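Local coordinates for protein arginyl-trna synthetase (Thermus thermophilus, PDB 1IQ0) that probably attaches L-arginine to tRNA(Arg) at the expense of ATP, as a monomeric class I aminoacyl-tRNA synthetase, at residues His261-Arg266 against Ala273-Ala278; Leu363-Leu368 against Glu378-Leu383; Leu507-Phe512 against Gln571-Thr576. All blocks are in the same frame, centred on the assembly; numbering follows the deposited sequence.

How the contacts relate
Along the chain the contacts follow one another without nesting: the hairpin of contact 1, the crossover of contact 2, then the helices of contact 3. Contacts 1 and 2 are neighbours, with centres about 19 Å apart, and they touch where Ala278 and Met276 of the hairpin pack on Ala366 and Ala367 of helix 361-370. The hairpin thus rests on the helix whose other contacts reach strand 380-390 of the large mixed sheet. Contact 3 belongs to the DALR anticodon-binding region across the chain's centre, its own centre about 37 Å from that of contact 2 and 56 Å from that of contact 1, so the set spans the catalytic domain and one that probably binds the anticodon.

Contact 1: residues His261-Arg266 against Ala273-Ala278; sequences HVFRPR and ALVMDA
Phe263 and Val275 form an antiparallel hydrogen-bonded pair, with Phe263 N bonded to Val275 O and Val275 N to Phe263 O, each at 3.0 Å, while Val262 and Met276 make the adjoining non-hydrogen-bonded pair. A third backbone bond, Asp277 N to His261 O at 2.7 Å, is almost straight (175° at the hydrogen). Beyond the other end of the pairing, CA of Arg264 makes a CA-H...O contact with Ala273 O at 3.3 Å.

On the face that carries Phe263, CG1 of Val275 lies over one side of the phenyl ring, displaced toward the rim, with CE1 of Phe263 4.2 Å from CG1 of Val275. This methyl is set between its own backbone N and carbonyl carbon (chi1 62°), which brings it tightly against Phe263 O and also within 3.7 Å of CD of Pro265. On the other face Val262 divides its methyls: CG2 meets Met276 CG at 3.9 Å, and CG1 meets Leu274 CD1 at the same distance. Leu274 CD1 also sits over one face of the Arg264 guanidinium, whose NH1 forms a salt bridge with Glu257. Asp277 lays its CB against His261 CB, and its OD2 is hydrogen-bonded to Ser279 OG.

This is a beta hairpin, the first two strands of a small three-stranded antiparallel sheet within the catalytic region. Strand 289-291 lies along the far edge of strand 274-277, where Phe289 meets Phe263 and Val275; Leu256 of helix 248-256 packs on Val262 and Met276, and Leu370 of helix 361-370 meets both Met276 and His261.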
loop_
_atom_site.group_PDB
_atom_site.type_symbol
_atom_site.label_atom_id
_atom_site.label_comp_id
_atom_site.label_asym_id
_atom_site.label_seq_id
_atom_site.Cartn_x
_atom_site.Cartn_y
_atom_site.Cartn_z
ATOM N N HIS A 261 -23.613 15.176 23.210
ATOM C CA HIS A 261 -24.060 15.044 21.827
ATOM C C HIS A 261 -24.450 13.615 21.444
ATOM O O HIS A 261 -24.681 13.317 20.275
ATOM C CB HIS A 261 -22.985 15.576 20.884
ATOM C CG HIS A 261 -22.624 17.001 21.152
ATOM N ND1 HIS A 261 -21.408 17.376 21.682
ATOM C CD2 HIS A 261 -23.351 18.138 21.036
ATOM C CE1 HIS A 261 -21.402 18.681 21.884
ATOM N NE2 HIS A 261 -22.570 19.166 21.502
ATOM N N VAL A 262 -24.509 12.735 22.437
ATOM C CA VAL A 262 -24.914 11.343 22.229
ATOM C C VAL A 262 -26.118 11.164 23.142
ATOM O O VAL A 262 -25.982 11.151 24.364
ATOM C CB VAL A 262 -23.799 10.353 22.633
ATOM C CG1 VAL A 262 -24.360 8.941 22.723
ATOM C CG2 VAL A 262 -22.678 10.394 21.602
ATOM N N PHE A 263 -27.298 11.030 22.549
ATOM C CA PHE A 263 -28.515 10.920 23.341
ATOM C C PHE A 263 -29.649 10.206 22.616
ATOM O O PHE A 263 -29.557 9.921 21.419
ATOM C CB PHE A 263 -28.969 12.328 23.719
ATOM C CG PHE A 263 -29.141 13.235 22.533
ATOM C CD1 PHE A 263 -30.329 13.238 21.807
ATOM C CD2 PHE A 263 -28.092 14.041 22.102
ATOM C CE1 PHE A 263 -30.469 14.029 20.667
ATOM C CE2 PHE A 263 -28.220 14.836 20.962
ATOM C CZ PHE A 263 -29.410 14.830 20.243
ATOM N N ARG A 264 -30.724 9.938 23.353
ATOM C CA ARG A 264 -31.895 9.265 22.801
ATOM C C ARG A 264 -33.058 10.233 22.642
ATOM O O ARG A 264 -33.649 10.668 23.630
ATOM C CB ARG A 264 -32.351 8.118 23.711
ATOM C CG ARG A 264 -31.412 6.934 23.793
ATOM C CD ARG A 264 -32.110 5.739 24.439
ATOM N NE ARG A 264 -31.267 4.547 24.440
ATOM C CZ ARG A 264 -30.158 4.416 25.159
ATOM N NH1 ARG A 264 -29.750 5.403 25.947
ATOM N NH2 ARG A 264 -29.447 3.298 25.085
ATOM N N PRO A 265 -33.400 10.591 21.398
ATOM C CA PRO A 265 -34.521 11.514 21.212
ATOM C C PRO A 265 -35.796 10.881 21.781
ATOM O O PRO A 265 -36.129 9.741 21.453
ATOM C CB PRO A 265 -34.579 11.677 19.693
ATOM C CG PRO A 265 -33.148 11.501 19.279
ATOM C CD PRO A 265 -32.716 10.324 20.123
ATOM N N ARG A 266 -36.496 11.610 22.647
ATOM C CA ARG A 266 -37.725 11.099 23.248
ATOM C C ARG A 266 -38.880 11.124 22.252
ATOM O O ARG A 266 -39.911 10.489 22.469
ATOM C CB ARG A 266 -38.095 11.913 24.496
ATOM C CG ARG A 266 -38.160 13.419 24.281
ATOM C CD ARG A 266 -37.024 14.131 25.005
ATOM N NE ARG A 266 -35.709 13.703 24.530
ATOM C CZ ARG A 266 -34.555 14.135 25.029
ATOM N NH1 ARG A 266 -34.546 15.009 26.026
ATOM N NH2 ARG A 266 -33.407 13.693 24.531
ATOM N N ALA A 273 -34.187 5.613 19.752
ATOM C CA ALA A 273 -32.882 5.256 19.202
ATOM C C ALA A 273 -31.764 6.060 19.852
ATOM O O ALA A 273 -31.986 7.181 20.305
ATOM C CB ALA A 273 -32.871 5.487 17.690
ATOM N N LEU A 274 -30.568 5.477 19.923
ATOM C CA LEU A 274 -29.422 6.185 20.493
ATOM C C LEU A 274 -28.698 6.787 19.305
ATOM O O LEU A 274 -28.290 6.076 18.388
ATOM C CB LEU A 274 -28.481 5.240 21.245
ATOM C CG LEU A 274 -27.242 5.937 21.822
ATOM C CD1 LEU A 274 -27.683 6.945 22.874
ATOM C CD2 LEU A 274 -26.280 4.924 22.422
ATOM N N VAL A 275 -28.541 8.101 19.318
ATOM C CA VAL A 275 -27.899 8.774 18.207
ATOM C C VAL A 275 -26.721 9.641 18.625
ATOM O O VAL A 275 -26.625 10.083 19.773
ATOM C CB VAL A 275 -28.935 9.638 17.452
ATOM C CG1 VAL A 275 -29.489 10.705 18.377
ATOM C CG2 VAL A 275 -28.307 10.261 16.232
ATOM N N MET A 276 -25.820 9.868 17.676
ATOM C CA MET A 276 -24.640 10.695 17.889
ATOM C C MET A 276 -24.761 11.928 16.994
ATOM O O MET A 276 -24.868 11.806 15.771
ATOM C CB MET A 276 -23.369 9.929 17.509
ATOM C CG MET A 276 -22.086 10.705 17.771
ATOM S SD MET A 276 -20.618 9.912 17.092
ATOM C CE MET A 276 -20.433 8.544 18.215
ATOM N N ASP A 277 -24.753 13.109 17.601
ATOM C CA ASP A 277 -24.844 14.354 16.841
ATOM C C ASP A 277 -23.431 14.771 16.460
ATOM O O ASP A 277 -22.664 15.243 17.301
ATOM C CB ASP A 277 -25.507 15.446 17.692
ATOM C CG ASP A 277 -25.604 16.788 16.967
ATOM O OD1 ASP A 277 -25.953 17.788 17.626
ATOM O OD2 ASP A 277 -25.334 16.842 15.748
ATOM N N ALA A 278 -23.089 14.589 15.189
ATOM C CA ALA A 278 -21.758 14.929 14.696
ATOM C C ALA A 278 -21.599 16.388 14.250
ATOM O O ALA A 278 -20.506 16.791 13.849
ATOM C CB ALA A 278 -21.390 14.000 13.533
#

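Contact 2: residues Leu363-Leu368 against Glu378-Leu383; sequences LVRAAL and EKAHHL
Val364, Arg365 and Leu368 meet Ala380 inside a beta-alpha-beta crossover of the Rossmann-like catalytic fold: strand 348-354 leads through helix 361-370 to strand 380-390, which lies parallel beside it in the large mixed sheet. Helix and returning strand run almost exactly antiparallel, 177° between the short segments, with their axes 9.3 Å apart at closest approach.

The apolar part centres on the single methyl of Ala380, whose CB points at the helix. It is met by two side chains one helical turn apart, with CG2 of Val364 3.9 Å and CD1 of Leu368 4.2 Å from Ala380 CB. Leu368 also touches Phe310 of helix 301-312 and Ile315, so it ties the crossover helix to a second helix. Ala380 also touches Thr349 of strand 348-354, and backbone bonds from His381 to Thr349 and Asn351 fix the strand to its parallel neighbour.

Arg365 supplies the polar side. Its chain bends at chi2 (67°), which turns the guanidinium back toward the strand instead of letting it run on from the helix. The group is poorly ordered, so its position is less certain than that of the methyls. NH2 of Arg365 lies 4.4 Å from CD2 of His381 in the strand, and 5.3 Å from OE1 of Glu378 just before it, too far for a salt bridge. Arg365 NE itself lies 3.1 Å from Ala380 O and 4.0 Å from Ala380 CB.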
loop_
_atom_site.group_PDB
_atom_site.type_symbol
_atom_site.label_atom_id
_atom_site.label_comp_id
_atom_site.label_asym_id
_atom_site.label_seq_id
_atom_site.Cartn_x
_atom_site.Cartn_y
_atom_site.Cartn_z
ATOM N N LEU A 363 -17.705 9.473 10.350
ATOM C CA LEU A 363 -18.205 8.702 11.490
ATOM C C LEU A 363 -17.184 8.528 12.612
ATOM O O LEU A 363 -17.385 9.029 13.718
ATOM C CB LEU A 363 -18.679 7.313 11.036
ATOM C CG LEU A 363 -19.048 6.310 12.145
ATOM C CD1 LEU A 363 -20.373 6.687 12.805
ATOM C CD2 LEU A 363 -19.137 4.921 11.547
ATOM N N VAL A 364 -16.095 7.813 12.340
ATOM C CA VAL A 364 -15.093 7.587 13.380
ATOM C C VAL A 364 -14.405 8.882 13.762
ATOM O O VAL A 364 -14.053 9.090 14.927
ATOM C CB VAL A 364 -14.025 6.550 12.945
ATOM C CG1 VAL A 364 -14.702 5.292 12.441
ATOM C CG2 VAL A 364 -13.116 7.142 11.898
ATOM N N ARG A 365 -14.223 9.754 12.777
ATOM C CA ARG A 365 -13.590 11.047 13.010
ATOM C C ARG A 365 -14.360 11.777 14.100
ATOM O O ARG A 365 -13.793 12.178 15.119
ATOM C CB ARG A 365 -13.605 11.889 11.730
ATOM C CG ARG A 365 -12.242 12.101 11.085
ATOM C CD ARG A 365 -11.654 10.804 10.544
ATOM N NE ARG A 365 -10.317 10.999 9.984
ATOM C CZ ARG A 365 -10.044 11.765 8.931
ATOM N NH1 ARG A 365 -11.016 12.417 8.307
ATOM N NH2 ARG A 365 -8.793 11.881 8.500
ATOM N N ALA A 366 -15.662 11.935 13.878
ATOM C CA ALA A 366 -16.531 12.623 14.825
ATOM C C ALA A 366 -16.594 11.886 16.151
ATOM O O ALA A 366 -16.613 12.513 17.212
ATOM C CB ALA A 366 -17.936 12.759 14.240
ATOM N N ALA A 367 -16.628 10.554 16.088
ATOM C CA ALA A 367 -16.695 9.745 17.295
ATOM C C ALA A 367 -15.438 9.945 18.132
ATOM O O ALA A 367 -15.512 10.112 19.355
ATOM C CB ALA A 367 -16.871 8.272 16.935
ATOM N N LEU A 368 -14.281 9.928 17.479
ATOM C CA LEU A 368 -13.032 10.132 18.199
ATOM C C LEU A 368 -12.995 11.532 18.829
ATOM O O LEU A 368 -12.538 11.691 19.954
ATOM C CB LEU A 368 -11.833 9.936 17.262
ATOM C CG LEU A 368 -11.454 8.488 16.936
ATOM C CD1 LEU A 368 -10.540 8.461 15.723
ATOM C CD2 LEU A 368 -10.773 7.844 18.141
ATOM N N GLU A 378 -7.839 12.956 13.454
ATOM C CA GLU A 378 -7.195 13.320 12.197
ATOM C C GLU A 378 -6.229 12.230 11.733
ATOM O O GLU A 378 -5.618 12.345 10.672
ATOM C CB GLU A 378 -6.423 14.630 12.370
ATOM C CG GLU A 378 -7.252 15.772 12.931
ATOM C CD GLU A 378 -8.369 16.185 12.003
ATOM O OE1 GLU A 378 -8.071 16.590 10.859
ATOM O OE2 GLU A 378 -9.545 16.105 12.413
ATOM N N LYS A 379 -6.101 11.169 12.524
ATOM C CA LYS A 379 -5.177 10.098 12.179
ATOM C C LYS A 379 -5.841 8.791 11.776
ATOM O O LYS A 379 -5.182 7.755 11.699
ATOM C CB LYS A 379 -4.209 9.862 13.341
ATOM C CG LYS A 379 -3.335 11.071 13.658
ATOM C CD LYS A 379 -2.535 11.506 12.437
ATOM C CE LYS A 379 -1.658 12.715 12.730
ATOM N NZ LYS A 379 -0.895 13.139 11.518
ATOM N N ALA A 380 -7.143 8.834 11.519
ATOM C CA ALA A 380 -7.866 7.638 11.104
ATOM C C ALA A 380 -8.048 7.746 9.595
ATOM O O ALA A 380 -8.986 8.382 9.119
ATOM C CB ALA A 380 -9.216 7.570 11.803
ATOM N N HIS A 381 -7.150 7.122 8.842
ATOM C CA HIS A 381 -7.216 7.211 7.391
ATOM C C HIS A 381 -7.896 6.060 6.672
ATOM O O HIS A 381 -8.000 4.946 7.178
ATOM C CB HIS A 381 -5.806 7.370 6.816
ATOM C CG HIS A 381 -4.993 8.420 7.500
ATOM N ND1 HIS A 381 -3.938 8.116 8.333
ATOM C CD2 HIS A 381 -5.078 9.773 7.476
ATOM C CE1 HIS A 381 -3.406 9.237 8.791
ATOM N NE2 HIS A 381 -4.079 10.256 8.285
ATOM N N HIS A 382 -8.341 6.365 5.465
ATOM C CA HIS A 382 -8.992 5.407 4.588
ATOM C C HIS A 382 -8.252 5.426 3.255
ATOM O O HIS A 382 -7.863 6.483 2.755
ATOM C CB HIS A 382 -10.458 5.791 4.340
ATOM C CG HIS A 382 -11.430 5.133 5.271
ATOM N ND1 HIS A 382 -12.796 5.245 5.119
ATOM C CD2 HIS A 382 -11.238 4.350 6.360
ATOM C CE1 HIS A 382 -13.402 4.560 6.072
ATOM N NE2 HIS A 382 -12.480 4.007 6.838
ATOM N N LEU A 383 -8.045 4.249 2.690
ATOM C CA LEU A 383 -7.401 4.142 1.400
ATOM C C LEU A 383 -8.451 3.414 0.565
ATOM O O LEU A 383 -8.542 2.184 0.588
ATOM C CB LEU A 383 -6.102 3.331 1.509
ATOM C CG LEU A 383 -5.185 3.301 0.280
ATOM C CD1 LEU A 383 -5.010 4.710 -0.260
ATOM C CD2 LEU A 383 -3.833 2.695 0.652
#

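Contact 3: residues Leu507-Phe512 against Gln571-Thr576; sequences LDLLDF and QSLQRT
Leu509 of helix 500-509 reaches toward Ser572, Leu573 and Thr576. Its CB points at the opposing helix, and CG, lying anti to the carbonyl carbon (chi1 -80°), carries the fork across. CD1 ends 3.6 Å from OG of Ser572, a hydroxyl that is hydrogen-bonded to Ala91 O. CD2 rests 3.9 Å from CA of Leu573 and 3.6 Å from OG1 of Thr576. The two segments belong to the helical DALR anticodon-binding region, and the contact joins helix 500-509, and the type I turn from Leu509 to Phe512, to the long C-terminal helix 562-583. Phe512, which closes the turn and opens helix 512-522, offers a ring face to CG2 of Thr576, a CH-pi contact 3.9 Å from the ring centroid and 25° off the normal. Thr576 OG1 donates to Ser572 O at 2.8 Å, on the opposite face of that carbonyl from Thr576 N. A water donates to both Thr576 OG1 (2.9 Å) and Leu509 O (3.1 Å), bridging the segments. With an alanine at Thr576, the Phe512 ring face would probably lose its methyl partner and the bridging water its hold on helix 562-583. Leu535 of helix 525-544 touches both Leu573 and Thr576.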
loop_
_atom_site.group_PDB
_atom_site.type_symbol
_atom_site.label_atom_id
_atom_site.label_comp_id
_atom_site.label_asym_id
_atom_site.label_seq_id
_atom_site.Cartn_x
_atom_site.Cartn_y
_atom_site.Cartn_z
ATOM N N LEU A 507 21.205 11.329 -11.576
ATOM C CA LEU A 507 20.173 12.265 -11.147
ATOM C C LEU A 507 18.822 11.570 -10.949
ATOM O O LEU A 507 18.102 11.869 -9.989
ATOM C CB LEU A 507 20.049 13.401 -12.156
ATOM C CG LEU A 507 19.193 14.622 -11.819
ATOM C CD1 LEU A 507 19.548 15.187 -10.442
ATOM C CD2 LEU A 507 19.425 15.672 -12.910
ATOM N N ASP A 508 18.464 10.645 -11.838
ATOM C CA ASP A 508 17.195 9.939 -11.660
ATOM C C ASP A 508 17.259 9.103 -10.388
ATOM O O ASP A 508 16.252 8.911 -9.709
ATOM C CB ASP A 508 16.884 9.052 -12.859
ATOM C CG ASP A 508 16.502 9.859 -14.075
ATOM O OD1 ASP A 508 15.896 10.936 -13.889
ATOM O OD2 ASP A 508 16.799 9.421 -15.203
ATOM N N LEU A 509 18.455 8.622 -10.059
ATOM C CA LEU A 509 18.643 7.832 -8.852
ATOM C C LEU A 509 18.446 8.677 -7.585
ATOM O O LEU A 509 18.066 8.150 -6.537
ATOM C CB LEU A 509 20.037 7.207 -8.851
ATOM C CG LEU A 509 20.177 5.950 -9.713
ATOM C CD1 LEU A 509 21.650 5.598 -9.895
ATOM C CD2 LEU A 509 19.424 4.803 -9.047
ATOM N N LEU A 510 18.697 9.979 -7.685
ATOM C CA LEU A 510 18.554 10.867 -6.537
ATOM C C LEU A 510 17.093 11.127 -6.174
ATOM O O LEU A 510 16.816 11.702 -5.125
ATOM C CB LEU A 510 19.247 12.215 -6.786
ATOM C CG LEU A 510 20.764 12.268 -7.016
ATOM C CD1 LEU A 510 21.239 13.694 -6.794
ATOM C CD2 LEU A 510 21.489 11.349 -6.068
ATOM N N ASP A 511 16.172 10.699 -7.032
ATOM C CA ASP A 511 14.748 10.900 -6.785
ATOM C C ASP A 511 14.063 9.730 -6.094
ATOM O O ASP A 511 12.884 9.812 -5.757
ATOM C CB ASP A 511 14.016 11.190 -8.096
ATOM C CG ASP A 511 14.468 12.473 -8.736
ATOM O OD1 ASP A 511 14.783 13.424 -7.993
ATOM O OD2 ASP A 511 14.496 12.544 -9.978
ATOM N N PHE A 512 14.797 8.645 -5.880
ATOM C CA PHE A 512 14.236 7.458 -5.250
ATOM C C PHE A 512 13.666 7.658 -3.841
ATOM O O PHE A 512 12.535 7.260 -3.556
ATOM C CB PHE A 512 15.285 6.356 -5.195
ATOM C CG PHE A 512 14.853 5.154 -4.403
ATOM C CD1 PHE A 512 13.784 4.373 -4.830
ATOM C CD2 PHE A 512 15.503 4.815 -3.220
ATOM C CE1 PHE A 512 13.370 3.271 -4.092
ATOM C CE2 PHE A 512 15.095 3.713 -2.472
ATOM C CZ PHE A 512 14.027 2.941 -2.910
ATOM N N GLN A 571 25.468 -0.730 -10.103
ATOM C CA GLN A 571 25.170 -1.370 -8.835
ATOM C C GLN A 571 24.120 -0.567 -8.072
ATOM O O GLN A 571 23.175 -1.131 -7.517
ATOM C CB GLN A 571 26.438 -1.498 -7.986
ATOM C CG GLN A 571 26.179 -2.139 -6.627
ATOM C CD GLN A 571 27.444 -2.342 -5.825
ATOM O OE1 GLN A 571 28.154 -1.386 -5.514
ATOM N NE2 GLN A 571 27.736 -3.591 -5.486
ATOM N N SER A 572 24.292 0.749 -8.040
ATOM C CA SER A 572 23.331 1.601 -7.350
ATOM C C SER A 572 21.943 1.453 -7.991
ATOM O O SER A 572 20.924 1.430 -7.295
ATOM C CB SER A 572 23.783 3.063 -7.400
ATOM O OG SER A 572 22.769 3.930 -6.925
ATOM N N LEU A 573 21.904 1.356 -9.316
ATOM C CA LEU A 573 20.631 1.193 -10.011
ATOM C C LEU A 573 19.974 -0.156 -9.712
ATOM O O LEU A 573 18.766 -0.219 -9.501
ATOM C CB LEU A 573 20.797 1.319 -11.530
ATOM C CG LEU A 573 19.441 0.923 -12.132
ATOM C CD1 LEU A 573 18.695 2.149 -12.596
ATOM C CD2 LEU A 573 19.629 -0.092 -13.227
ATOM N N GLN A 574 20.761 -1.232 -9.717
ATOM C CA GLN A 574 20.212 -2.557 -9.446
ATOM C C GLN A 574 19.700 -2.631 -8.008
ATOM O O GLN A 574 18.651 -3.210 -7.748
ATOM C CB GLN A 574 21.263 -3.644 -9.684
ATOM C CG GLN A 574 22.273 -3.793 -8.573
ATOM C CD GLN A 574 22.021 -5.008 -7.704
ATOM O OE1 GLN A 574 20.894 -5.488 -7.588
ATOM N NE2 GLN A 574 23.077 -5.500 -7.069
ATOM N N ARG A 575 20.450 -2.053 -7.077
ATOM C CA ARG A 575 20.040 -2.047 -5.681
ATOM C C ARG A 575 18.763 -1.221 -5.498
ATOM O O ARG A 575 17.874 -1.605 -4.747
ATOM C CB ARG A 575 21.151 -1.475 -4.800
ATOM C CG ARG A 575 22.309 -2.426 -4.552
ATOM C CD ARG A 575 23.394 -1.723 -3.756
ATOM N NE ARG A 575 24.483 -2.620 -3.381
ATOM C CZ ARG A 575 25.558 -2.235 -2.700
ATOM N NH1 ARG A 575 25.686 -0.967 -2.322
ATOM N NH2 ARG A 575 26.499 -3.115 -2.387
ATOM N N THR A 576 18.670 -0.095 -6.197
ATOM C CA THR A 576 17.492 0.761 -6.088
ATOM C C THR A 576 16.249 0.076 -6.659
ATOM O O THR A 576 15.159 0.179 -6.092
ATOM C CB THR A 576 17.722 2.108 -6.805
ATOM O OG1 THR A 576 18.807 2.794 -6.168
ATOM C CG2 THR A 576 16.472 2.978 -6.740
HETATM O O HOH W 1 19.185 5.579 -5.320
#